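Local coordinates for protein peptidase S8 and S53, subtilisin, kexin, sedolisin (Mycobacterium smegmatis, PDB 4KG7) that probably cleaves peptide bonds as a subtilisin-fold serine endopeptidase, the mycosin protease MycP3 of the ESX-3 type VII secretion system, at residues 229-234 and 240-245; 251-254 and 260-263; 85-90 and 94-99; 98-103 and 293-298. All blocks are in the same frame, centred on the assembly; numbering follows the deposited sequence.

Contact 1. Residues 229-234 and 240-245; sequences SNPLPS and PRNWNG
N242 points the ND2 end of its amide at L232 O, which is slightly tilted from the amide plane, while S234 lies over one amide face. With CG anti to the backbone N (chi1 -159°), ND2 of N242 reaches L232 O at 3.0 Å, well above the carbonyl plane. OG of S234 stands above the flat group, 3.6 Å from CG of N242, and makes its own weak hydrogen bond to T236. Asparagine suits the spot because its amide can donate to L232 O and because this residue type tolerates the left-handed helical backbone found here. The two segments belong to one long loop of the subtilisin fold, between strands 209-213 and 248-251, and they meet largely at the surface. Here prolines stiffen the turning chain. CG and CD of the P231 ring lie against G245 O, CD coming within 3.2 Å, and P233 CB sits 3.3 Å from P240 O. Glycine suits G245, whose CA sits close to OD1 of N242; that oxygen accepts a weak bond from G245 N. A water lies 2.7 Å from P231 O and equally far from N242 O, although it need not bond to both at once.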
loop_
_atom_site.group_PDB
_atom_site.type_symbol
_atom_site.label_atom_id
_atom_site.label_comp_id
_atom_site.label_asym_id
_atom_site.label_seq_id
_atom_site.Cartn_x
_atom_site.Cartn_y
_atom_site.Cartn_z
ATOM N N SER A 229 5.003 -0.151 -17.168
ATOM C CA SER A 229 5.691 1.106 -16.993
ATOM C C SER A 229 5.358 2.079 -18.108
ATOM O O SER A 229 5.322 1.716 -19.287
ATOM C CB SER A 229 7.193 0.884 -16.940
ATOM O OG SER A 229 7.576 0.416 -15.660
ATOM N N ASN A 230 5.188 3.344 -17.715
ATOM C CA ASN A 230 4.914 4.443 -18.642
ATOM C C ASN A 230 6.188 5.135 -19.102
ATOM O O ASN A 230 7.220 5.025 -18.445
ATOM C CB ASN A 230 4.010 5.431 -17.946
ATOM C CG ASN A 230 2.658 4.846 -17.681
ATOM O OD1 ASN A 230 1.902 4.591 -18.624
ATOM N ND2 ASN A 230 2.355 4.567 -16.408
ATOM N N PRO A 231 6.131 5.829 -20.246
ATOM C CA PRO A 231 7.340 6.497 -20.710
ATOM C C PRO A 231 7.843 7.518 -19.705
ATOM O O PRO A 231 7.059 8.170 -19.004
ATOM C CB PRO A 231 6.915 7.201 -22.009
ATOM C CG PRO A 231 5.618 6.586 -22.378
ATOM C CD PRO A 231 4.999 5.975 -21.176
ATOM N N LEU A 232 9.156 7.635 -19.615
ATOM C CA LEU A 232 9.788 8.484 -18.635
ATOM C C LEU A 232 9.702 9.963 -19.042
ATOM O O LEU A 232 9.319 10.269 -20.175
ATOM C CB LEU A 232 11.251 8.051 -18.495
ATOM C CG LEU A 232 11.443 6.603 -18.034
ATOM C CD1 LEU A 232 12.927 6.337 -17.975
ATOM C CD2 LEU A 232 10.795 6.353 -16.686
ATOM N N PRO A 233 10.047 10.873 -18.125
ATOM C CA PRO A 233 10.046 12.306 -18.409
ATOM C C PRO A 233 10.718 12.607 -19.749
ATOM O O PRO A 233 11.770 12.036 -20.047
ATOM C CB PRO A 233 10.834 12.867 -17.225
ATOM C CG PRO A 233 10.367 11.999 -16.094
ATOM C CD PRO A 233 10.443 10.623 -16.724
ATOM N N SER A 234 10.114 13.486 -20.555
ATOM C CA SER A 234 10.537 13.709 -21.955
ATOM C C SER A 234 10.747 15.182 -22.347
ATOM O O SER A 234 10.906 15.508 -23.537
ATOM C CB SER A 234 9.504 13.079 -22.896
ATOM O OG SER A 234 8.225 13.624 -22.658
ATOM N N PRO A 240 6.482 18.159 -17.277
ATOM C CA PRO A 240 7.800 17.567 -17.050
ATOM C C PRO A 240 7.797 16.079 -16.672
ATOM O O PRO A 240 8.765 15.412 -16.979
ATOM C CB PRO A 240 8.387 18.423 -15.917
ATOM C CG PRO A 240 7.222 19.033 -15.238
ATOM C CD PRO A 240 6.219 19.269 -16.342
ATOM N N ARG A 241 6.728 15.585 -16.069
ATOM C CA ARG A 241 6.690 14.167 -15.666
ATOM C C ARG A 241 6.075 13.246 -16.690
ATOM O O ARG A 241 6.039 12.031 -16.483
ATOM C CB ARG A 241 6.016 14.013 -14.329
ATOM C CG ARG A 241 6.717 14.899 -13.309
ATOM C CD ARG A 241 6.586 14.418 -11.915
ATOM N NE ARG A 241 7.035 13.040 -11.745
ATOM C CZ ARG A 241 6.936 12.399 -10.595
ATOM N NH1 ARG A 241 6.481 13.033 -9.514
ATOM N NH2 ARG A 241 7.313 11.136 -10.520
ATOM N N ASN A 242 5.610 13.820 -17.790
ATOM C CA ASN A 242 5.090 13.038 -18.908
ATOM C C ASN A 242 3.793 12.306 -18.584
ATOM O O ASN A 242 3.632 11.134 -18.892
ATOM C CB ASN A 242 6.143 12.058 -19.446
ATOM C CG ASN A 242 5.837 11.615 -20.867
ATOM O OD1 ASN A 242 4.890 12.116 -21.489
ATOM N ND2 ASN A 242 6.617 10.666 -21.386
ATOM N N TRP A 243 2.847 13.032 -18.005
ATOM C CA TRP A 243 1.469 12.574 -17.917
ATOM C C TRP A 243 0.910 12.290 -19.305
ATOM O O TRP A 243 0.134 11.366 -19.470
ATOM C CB TRP A 243 0.580 13.609 -17.210
ATOM C CG TRP A 243 0.775 13.656 -15.726
ATOM C CD1 TRP A 243 1.701 14.392 -15.041
ATOM C CD2 TRP A 243 0.019 12.947 -14.728
ATOM N NE1 TRP A 243 1.583 14.176 -13.706
ATOM C CE2 TRP A 243 0.554 13.307 -13.474
ATOM C CE3 TRP A 243 -1.059 12.059 -14.773
ATOM C CZ2 TRP A 243 0.044 12.802 -12.255
ATOM C CZ3 TRP A 243 -1.562 11.552 -13.545
ATOM C CH2 TRP A 243 -1.008 11.927 -12.327
ATOM N N ASN A 244 1.285 13.109 -20.288
ATOM C CA ASN A 244 0.699 13.008 -21.643
ATOM C C ASN A 244 0.975 11.640 -22.264
ATOM O O ASN A 244 0.167 11.117 -23.046
ATOM C CB ASN A 244 1.274 14.079 -22.572
ATOM C CG ASN A 244 0.807 15.486 -22.231
ATOM O OD1 ASN A 244 -0.068 15.699 -21.386
ATOM N ND2 ASN A 244 1.411 16.455 -22.879
ATOM N N GLY A 245 2.123 11.069 -21.929
ATOM C CA GLY A 245 2.553 9.799 -22.485
ATOM C C GLY A 245 2.018 8.567 -21.785
ATOM O O GLY A 245 2.304 7.461 -22.207
HETATM O O HOH W 1 4.442 8.536 -18.658
#

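Contact 2. Residues 251-254 and 260-263; sequences IPSW and LSVG
No flat group lies between S253 and S261, whose side chains meet through their hydroxyls; the planar groups, the cis peptide between I251 and P252 and the indole of W254, stand to one side. The puckered ring of P252 rests on A212, and the indole touches W280 while its NE1 hydrogen-bonds OE1 of Q192. Between the serines the approach is tip to tip, OG of S253 lying 2.8 Å from OG of S261 in a hydrogen bond that either could donate. The torsions bring them together from different starting points: in S253 the hydroxyl is anti to the carbonyl carbon (chi1 -78°), whereas in S261 it is anti to the backbone N (chi1 173°). Their CB atoms come within 3.6 Å of each other, so the contact is compact as well as polar. Serine suits both places, being small enough for a buried site and able to give and take a hydrogen bond; S253 OG also has a weak bond to A213 O. S261 belongs to strand 259-265 of the parallel subtilisin sheet, between strands 209-213 and 281-286, and its neighbours L260 and V262 pack on helix 318-335, which carries the predicted catalytic S319.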
loop_
_atom_site.group_PDB
_atom_site.type_symbol
_atom_site.label_atom_id
_atom_site.label_comp_id
_atom_site.label_asym_id
_atom_site.label_seq_id
_atom_site.Cartn_x
_atom_site.Cartn_y
_atom_site.Cartn_z
ATOM N N ILE A 251 -4.020 2.723 -10.232
ATOM C CA ILE A 251 -5.126 3.176 -9.386
ATOM C C ILE A 251 -4.937 2.595 -7.980
ATOM O O ILE A 251 -4.778 1.380 -7.812
ATOM C CB ILE A 251 -6.473 2.716 -9.989
ATOM C CG1 ILE A 251 -6.635 3.179 -11.452
ATOM C CG2 ILE A 251 -7.633 3.226 -9.175
ATOM C CD1 ILE A 251 -7.535 2.293 -12.274
ATOM N N PRO A 252 -5.038 3.435 -6.927
ATOM C CA PRO A 252 -5.365 4.856 -6.909
ATOM C C PRO A 252 -4.184 5.841 -7.003
ATOM O O PRO A 252 -4.375 7.047 -6.825
ATOM C CB PRO A 252 -6.060 4.984 -5.553
ATOM C CG PRO A 252 -5.233 4.099 -4.677
ATOM C CD PRO A 252 -4.922 2.905 -5.552
ATOM N N SER A 253 -2.983 5.351 -7.297
ATOM C CA SER A 253 -1.793 6.225 -7.374
ATOM C C SER A 253 -1.964 7.467 -8.214
ATOM O O SER A 253 -1.411 8.519 -7.884
ATOM C CB SER A 253 -0.570 5.462 -7.897
ATOM O OG SER A 253 0.001 4.659 -6.890
ATOM N N TRP A 254 -2.687 7.374 -9.323
ATOM C CA TRP A 254 -2.768 8.541 -10.201
ATOM C C TRP A 254 -3.561 9.692 -9.604
ATOM O O TRP A 254 -3.482 10.798 -10.103
ATOM C CB TRP A 254 -3.227 8.160 -11.590
ATOM C CG TRP A 254 -4.682 7.971 -11.744
ATOM C CD1 TRP A 254 -5.542 7.331 -10.903
ATOM C CD2 TRP A 254 -5.447 8.421 -12.849
ATOM N NE1 TRP A 254 -6.817 7.363 -11.427
ATOM C CE2 TRP A 254 -6.783 8.018 -12.627
ATOM C CE3 TRP A 254 -5.135 9.116 -14.022
ATOM C CZ2 TRP A 254 -7.808 8.296 -13.533
ATOM C CZ3 TRP A 254 -6.154 9.405 -14.927
ATOM C CH2 TRP A 254 -7.482 8.992 -14.674
ATOM N N LEU A 260 0.041 9.320 -1.797
ATOM C CA LEU A 260 1.487 9.235 -1.901
ATOM C C LEU A 260 1.745 7.873 -2.505
ATOM O O LEU A 260 1.521 6.841 -1.860
ATOM C CB LEU A 260 2.172 9.350 -0.535
ATOM C CG LEU A 260 3.698 9.194 -0.508
ATOM C CD1 LEU A 260 4.396 10.138 -1.495
ATOM C CD2 LEU A 260 4.152 9.430 0.936
ATOM N N SER A 261 2.205 7.889 -3.759
ATOM C CA SER A 261 2.476 6.681 -4.533
ATOM C C SER A 261 3.928 6.235 -4.358
ATOM O O SER A 261 4.854 7.029 -4.532
ATOM C CB SER A 261 2.137 6.935 -6.009
ATOM O OG SER A 261 2.533 5.842 -6.840
ATOM N N VAL A 262 4.092 4.954 -4.008
ATOM C CA VAL A 262 5.337 4.411 -3.549
ATOM C C VAL A 262 5.903 3.360 -4.495
ATOM O O VAL A 262 5.294 2.304 -4.699
ATOM C CB VAL A 262 5.154 3.759 -2.168
ATOM C CG1 VAL A 262 6.468 3.264 -1.607
ATOM C CG2 VAL A 262 4.520 4.709 -1.195
ATOM N N GLY A 263 7.080 3.663 -5.052
ATOM C CA GLY A 263 7.839 2.689 -5.838
ATOM C C GLY A 263 8.720 1.817 -4.974
ATOM O O GLY A 263 8.888 2.072 -3.793
#

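Contact 3. Residues 85-90 and 94-99; sequences VEAGGD and STDGLT
Strand 85-90, at the edge of the parallel sheet, is followed by a chain that doubles back beside it, so that D90 meets T95 and V85 meets L98. The two runs point 159° apart. At the turning end, OD2 of D90 gathers two donors from T95: OG1 at 2.7 Å, arriving from above the carboxylate plane, and the backbone N at 3.0 Å, on the anti lone pair. The hydroxyl lies between the backbone N and the carbonyl carbon (chi1 73°), which turns it to the same oxygen as its own N-H. R134 adds a salt bridge to that oxygen, so aspartate suits a largely buried place with several donors. A water that donates to T95 O and weakly accepts from D90 N joins the backbones. G89 N bonds D96 O at 3.0 Å, and the carboxylate of D96 reaches forward, OD1 taking L98 N at 2.8 Å. G89 and G97 take backbone angles natural to glycine, and G97 CA packs on G89 O. At the far end the chemistry turns apolar: CD2 of L98 and CG1 of V85 meet at 3.6 Å as the side chains slide past each other in opposite directions, and A87 CB lies near L98 CD1. The D96 bond makes an Asx turn, set in the subtilisin-fold connection between this edge strand and helix 104-113, which bears the predicted catalytic H104.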
loop_
_atom_site.group_PDB
_atom_site.type_symbol
_atom_site.label_atom_id
_atom_site.label_comp_id
_atom_site.label_asym_id
_atom_site.label_seq_id
_atom_site.Cartn_x
_atom_site.Cartn_y
_atom_site.Cartn_z
ATOM N N VAL A 85 -4.484 -5.603 16.000
ATOM C CA VAL A 85 -5.371 -5.415 14.822
ATOM C C VAL A 85 -6.867 -5.401 15.141
ATOM O O VAL A 85 -7.421 -6.335 15.748
ATOM C CB VAL A 85 -5.140 -6.493 13.753
ATOM C CG1 VAL A 85 -5.794 -6.088 12.433
ATOM C CG2 VAL A 85 -3.656 -6.759 13.567
ATOM N N GLU A 86 -7.507 -4.338 14.689
ATOM C CA GLU A 86 -8.918 -4.030 14.913
ATOM C C GLU A 86 -9.700 -4.423 13.656
ATOM O O GLU A 86 -9.217 -4.223 12.535
ATOM C CB GLU A 86 -9.061 -2.511 15.200
ATOM C CG GLU A 86 -10.491 -1.971 15.280
ATOM C CD GLU A 86 -10.573 -0.456 15.483
ATOM O OE1 GLU A 86 -9.530 0.201 15.695
ATOM O OE2 GLU A 86 -11.686 0.093 15.415
ATOM N N ALA A 87 -10.907 -4.935 13.836
ATOM C CA ALA A 87 -11.775 -5.268 12.724
ATOM C C ALA A 87 -12.252 -4.025 11.987
ATOM O O ALA A 87 -12.755 -3.101 12.624
ATOM C CB ALA A 87 -12.970 -6.035 13.259
ATOM N N GLY A 88 -12.117 -4.019 10.658
ATOM C CA GLY A 88 -12.630 -2.939 9.829
ATOM C C GLY A 88 -13.599 -3.411 8.768
ATOM O O GLY A 88 -14.079 -2.594 7.996
ATOM N N GLY A 89 -13.915 -4.701 8.735
ATOM C CA GLY A 89 -14.941 -5.210 7.853
ATOM C C GLY A 89 -14.429 -5.801 6.550
ATOM O O GLY A 89 -13.229 -5.962 6.347
ATOM N N ASP A 90 -15.384 -6.106 5.656
ATOM C CA ASP A 90 -15.133 -6.996 4.527
ATOM C C ASP A 90 -15.999 -6.550 3.335
ATOM O O ASP A 90 -17.203 -6.296 3.481
ATOM C CB ASP A 90 -15.493 -8.418 4.989
ATOM C CG ASP A 90 -15.029 -9.521 4.048
ATOM O OD1 ASP A 90 -14.496 -9.252 2.963
ATOM O OD2 ASP A 90 -15.236 -10.707 4.409
ATOM N N SER A 94 -18.598 -11.551 4.500
ATOM C CA SER A 94 -19.195 -10.774 5.590
ATOM C C SER A 94 -18.407 -10.941 6.880
ATOM O O SER A 94 -18.965 -10.848 7.996
ATOM C CB SER A 94 -20.663 -11.180 5.796
ATOM O OG SER A 94 -20.790 -12.568 6.048
ATOM N N THR A 95 -17.111 -11.183 6.739
ATOM C CA THR A 95 -16.219 -11.311 7.887
ATOM C C THR A 95 -15.929 -9.934 8.478
ATOM O O THR A 95 -16.353 -8.908 7.961
ATOM C CB THR A 95 -14.872 -12.027 7.538
ATOM O OG1 THR A 95 -14.028 -11.154 6.769
ATOM C CG2 THR A 95 -15.102 -13.327 6.785
ATOM N N ASP A 96 -15.121 -9.932 9.532
ATOM C CA ASP A 96 -14.723 -8.725 10.246
ATOM C C ASP A 96 -13.452 -8.100 9.697
ATOM O O ASP A 96 -12.984 -7.092 10.200
ATOM C CB ASP A 96 -14.564 -9.043 11.744
ATOM C CG ASP A 96 -13.543 -10.145 12.035
ATOM O OD1 ASP A 96 -12.899 -10.673 11.096
ATOM O OD2 ASP A 96 -13.446 -10.507 13.238
ATOM N N GLY A 97 -12.893 -8.685 8.649
ATOM C CA GLY A 97 -11.653 -8.193 8.122
ATOM C C GLY A 97 -10.425 -8.886 8.688
ATOM O O GLY A 97 -9.299 -8.573 8.279
ATOM N N LEU A 98 -10.632 -9.830 9.605
ATOM C CA LEU A 98 -9.532 -10.501 10.324
ATOM C C LEU A 98 -9.314 -11.933 9.839
ATOM O O LEU A 98 -8.756 -12.763 10.551
ATOM C CB LEU A 98 -9.746 -10.438 11.838
ATOM C CG LEU A 98 -9.897 -9.024 12.388
ATOM C CD1 LEU A 98 -10.212 -9.102 13.866
ATOM C CD2 LEU A 98 -8.636 -8.205 12.086
ATOM N N THR A 99 -9.763 -12.184 8.616
ATOM C CA THR A 99 -9.464 -13.405 7.909
ATOM C C THR A 99 -8.701 -13.063 6.620
ATOM O O THR A 99 -9.198 -12.353 5.767
ATOM C CB THR A 99 -10.739 -14.185 7.542
ATOM O OG1 THR A 99 -11.438 -14.551 8.732
ATOM C CG2 THR A 99 -10.361 -15.418 6.781
HETATM O O HOH W 2 -17.932 -6.576 7.147
#

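Contact 4. Residues 98-103 and 293-298; sequences LTDCDG and VSNAPD
N295 reaches D100 across the loop that leads into helix 104-113, the helix of the subtilisin fold that starts with the predicted charge-relay residue H104. Direct hydrogen bonding between the segments rests on the amide of N295: its ND2 gives a nearly straight bond to D100 O, 2.9 Å long with an N-H...O angle of 162°. The acceptor lies in the amide plane, while the nitrogen stands above the carbonyl plane. Holding CG between the backbone N and the carbonyl carbon (chi1 60°) directs the amide at this loop. Two further bonds hold the group: ND2 also bonds I33 O and OD1 accepts from T35 N; asparagine fits because it offers donor and acceptor together in a buried place.

Bonds within each segment shape the two partners. OD1 of D100 accepts D102 N at 3.0 Å and G103 N at 2.9 Å, both from the same face of the carboxylate, an Asx turn and Asx motif in one; T74 OG1 also hydrogen-bonds OD1, and T106 OG1 hydrogen-bonds OD2. OG of S294 takes A296 N in an ST turn. C101 forms a disulfide with C32, and D102 is held by S137 and a salt bridge to R139.

Packing is modest: the amide of N295 lies beside G103, a glycine in a backbone conformation hostile to side chains, at the N-cap position. Solvent also takes part, through a water 2.8 Å from G103 O and 2.9 Å from V293 O, which need not donate to both at once and accepts a weak bond from N295 N.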
loop_
_atom_site.group_PDB
_atom_site.type_symbol
_atom_site.label_atom_id
_atom_site.label_comp_id
_atom_site.label_asym_id
_atom_site.label_seq_id
_atom_site.Cartn_x
_atom_site.Cartn_y
_atom_site.Cartn_z
ATOM N N LEU A 98 -10.632 -9.830 9.605
ATOM C CA LEU A 98 -9.532 -10.501 10.324
ATOM C C LEU A 98 -9.314 -11.933 9.839
ATOM O O LEU A 98 -8.756 -12.763 10.551
ATOM C CB LEU A 98 -9.746 -10.438 11.838
ATOM C CG LEU A 98 -9.897 -9.024 12.388
ATOM C CD1 LEU A 98 -10.212 -9.102 13.866
ATOM C CD2 LEU A 98 -8.636 -8.205 12.086
ATOM N N THR A 99 -9.763 -12.184 8.616
ATOM C CA THR A 99 -9.464 -13.405 7.909
ATOM C C THR A 99 -8.701 -13.063 6.620
ATOM O O THR A 99 -9.198 -12.353 5.767
ATOM C CB THR A 99 -10.739 -14.185 7.542
ATOM O OG1 THR A 99 -11.438 -14.551 8.732
ATOM C CG2 THR A 99 -10.361 -15.418 6.781
ATOM N N ASP A 100 -7.509 -13.620 6.465
ATOM C CA ASP A 100 -6.707 -13.408 5.281
ATOM C C ASP A 100 -6.503 -14.738 4.548
ATOM O O ASP A 100 -5.716 -15.573 4.985
ATOM C CB ASP A 100 -5.366 -12.819 5.715
ATOM C CG ASP A 100 -4.450 -12.498 4.548
ATOM O OD1 ASP A 100 -4.893 -12.627 3.379
ATOM O OD2 ASP A 100 -3.277 -12.158 4.808
ATOM N N CYS A 101 -7.187 -14.884 3.426
ATOM C CA CYS A 101 -7.140 -16.102 2.610
ATOM C C CYS A 101 -5.981 -16.061 1.605
ATOM O O CYS A 101 -5.745 -17.024 0.881
ATOM C CB CYS A 101 -8.503 -16.231 1.899
ATOM S SG CYS A 101 -8.869 -17.686 0.874
ATOM N N ASP A 102 -5.221 -14.962 1.588
ATOM C CA ASP A 102 -4.204 -14.715 0.552
ATOM C C ASP A 102 -2.792 -14.599 1.107
ATOM O O ASP A 102 -1.829 -14.971 0.455
ATOM C CB ASP A 102 -4.513 -13.409 -0.168
ATOM C CG ASP A 102 -5.759 -13.496 -0.992
ATOM O OD1 ASP A 102 -5.647 -13.881 -2.172
ATOM O OD2 ASP A 102 -6.857 -13.213 -0.470
ATOM N N GLY A 103 -2.662 -14.046 2.292
ATOM C CA GLY A 103 -1.366 -13.853 2.930
ATOM C C GLY A 103 -0.866 -12.420 2.819
ATOM O O GLY A 103 0.058 -12.001 3.539
ATOM N N VAL A 293 5.171 -11.166 8.654
ATOM C CA VAL A 293 4.379 -12.083 9.463
ATOM C C VAL A 293 3.506 -12.969 8.571
ATOM O O VAL A 293 2.973 -12.530 7.543
ATOM C CB VAL A 293 3.512 -11.239 10.432
ATOM C CG1 VAL A 293 2.563 -12.087 11.234
ATOM C CG2 VAL A 293 4.398 -10.349 11.326
ATOM N N SER A 294 3.322 -14.211 8.997
ATOM C CA SER A 294 2.534 -15.172 8.254
ATOM C C SER A 294 1.088 -15.204 8.713
ATOM O O SER A 294 0.823 -14.976 9.904
ATOM C CB SER A 294 3.154 -16.568 8.430
ATOM O OG SER A 294 2.392 -17.551 7.743
ATOM N N ASN A 295 0.176 -15.488 7.778
ATOM C CA ASN A 295 -1.227 -15.815 8.096
ATOM C C ASN A 295 -1.463 -17.296 8.426
ATOM O O ASN A 295 -2.594 -17.704 8.653
ATOM C CB ASN A 295 -2.164 -15.396 6.966
ATOM C CG ASN A 295 -1.848 -16.094 5.642
ATOM O OD1 ASN A 295 -0.700 -16.421 5.368
ATOM N ND2 ASN A 295 -2.865 -16.258 4.791
ATOM N N ALA A 296 -0.411 -18.105 8.443
ATOM C CA ALA A 296 -0.530 -19.495 8.919
ATOM C C ALA A 296 -0.893 -19.486 10.402
ATOM O O ALA A 296 -0.636 -18.522 11.103
ATOM C CB ALA A 296 0.779 -20.237 8.713
ATOM N N PRO A 297 -1.474 -20.583 10.905
ATOM C CA PRO A 297 -1.949 -20.594 12.287
ATOM C C PRO A 297 -0.929 -20.190 13.357
ATOM O O PRO A 297 -1.296 -19.536 14.324
ATOM C CB PRO A 297 -2.388 -22.049 12.487
ATOM C CG PRO A 297 -2.778 -22.495 11.116
ATOM C CD PRO A 297 -1.868 -21.786 10.161
ATOM N N ASP A 298 0.337 -20.551 13.191
ATOM C CA ASP A 298 1.350 -20.171 14.193
ATOM C C ASP A 298 1.675 -18.675 14.190
ATOM O O ASP A 298 2.182 -18.132 15.186
ATOM C CB ASP A 298 2.621 -20.997 14.004
ATOM C CG ASP A 298 2.426 -22.480 14.366
ATOM O OD1 ASP A 298 1.448 -22.838 15.092
ATOM O OD2 ASP A 298 3.265 -23.300 13.924
HETATM O O HOH W 3 1.350 -13.630 5.422
#

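Contacts 2 and 4 are buried, contact 3 partly so, and contact 1 lies at the surface, about 39 Å from contact 3 between centres and on the opposite side of the chain's centre. Contacts 2 and 3 reach the same sheet, one at an inner strand and one at its edge. Contacts 3 and 4 share L98 and T99 before helix 104-113, but contact 4 joins that loop to a much later segment. Contacts 1 and 2 touch where W243 CH2 packs on W254 O at 3.5 Å. Asparagine amides bond backbone carbonyls in contacts 1 and 4, with prolines added at the surface; contact 2 relies on paired hydroxyls, and contact 3 combines a carboxylate with apolar packing.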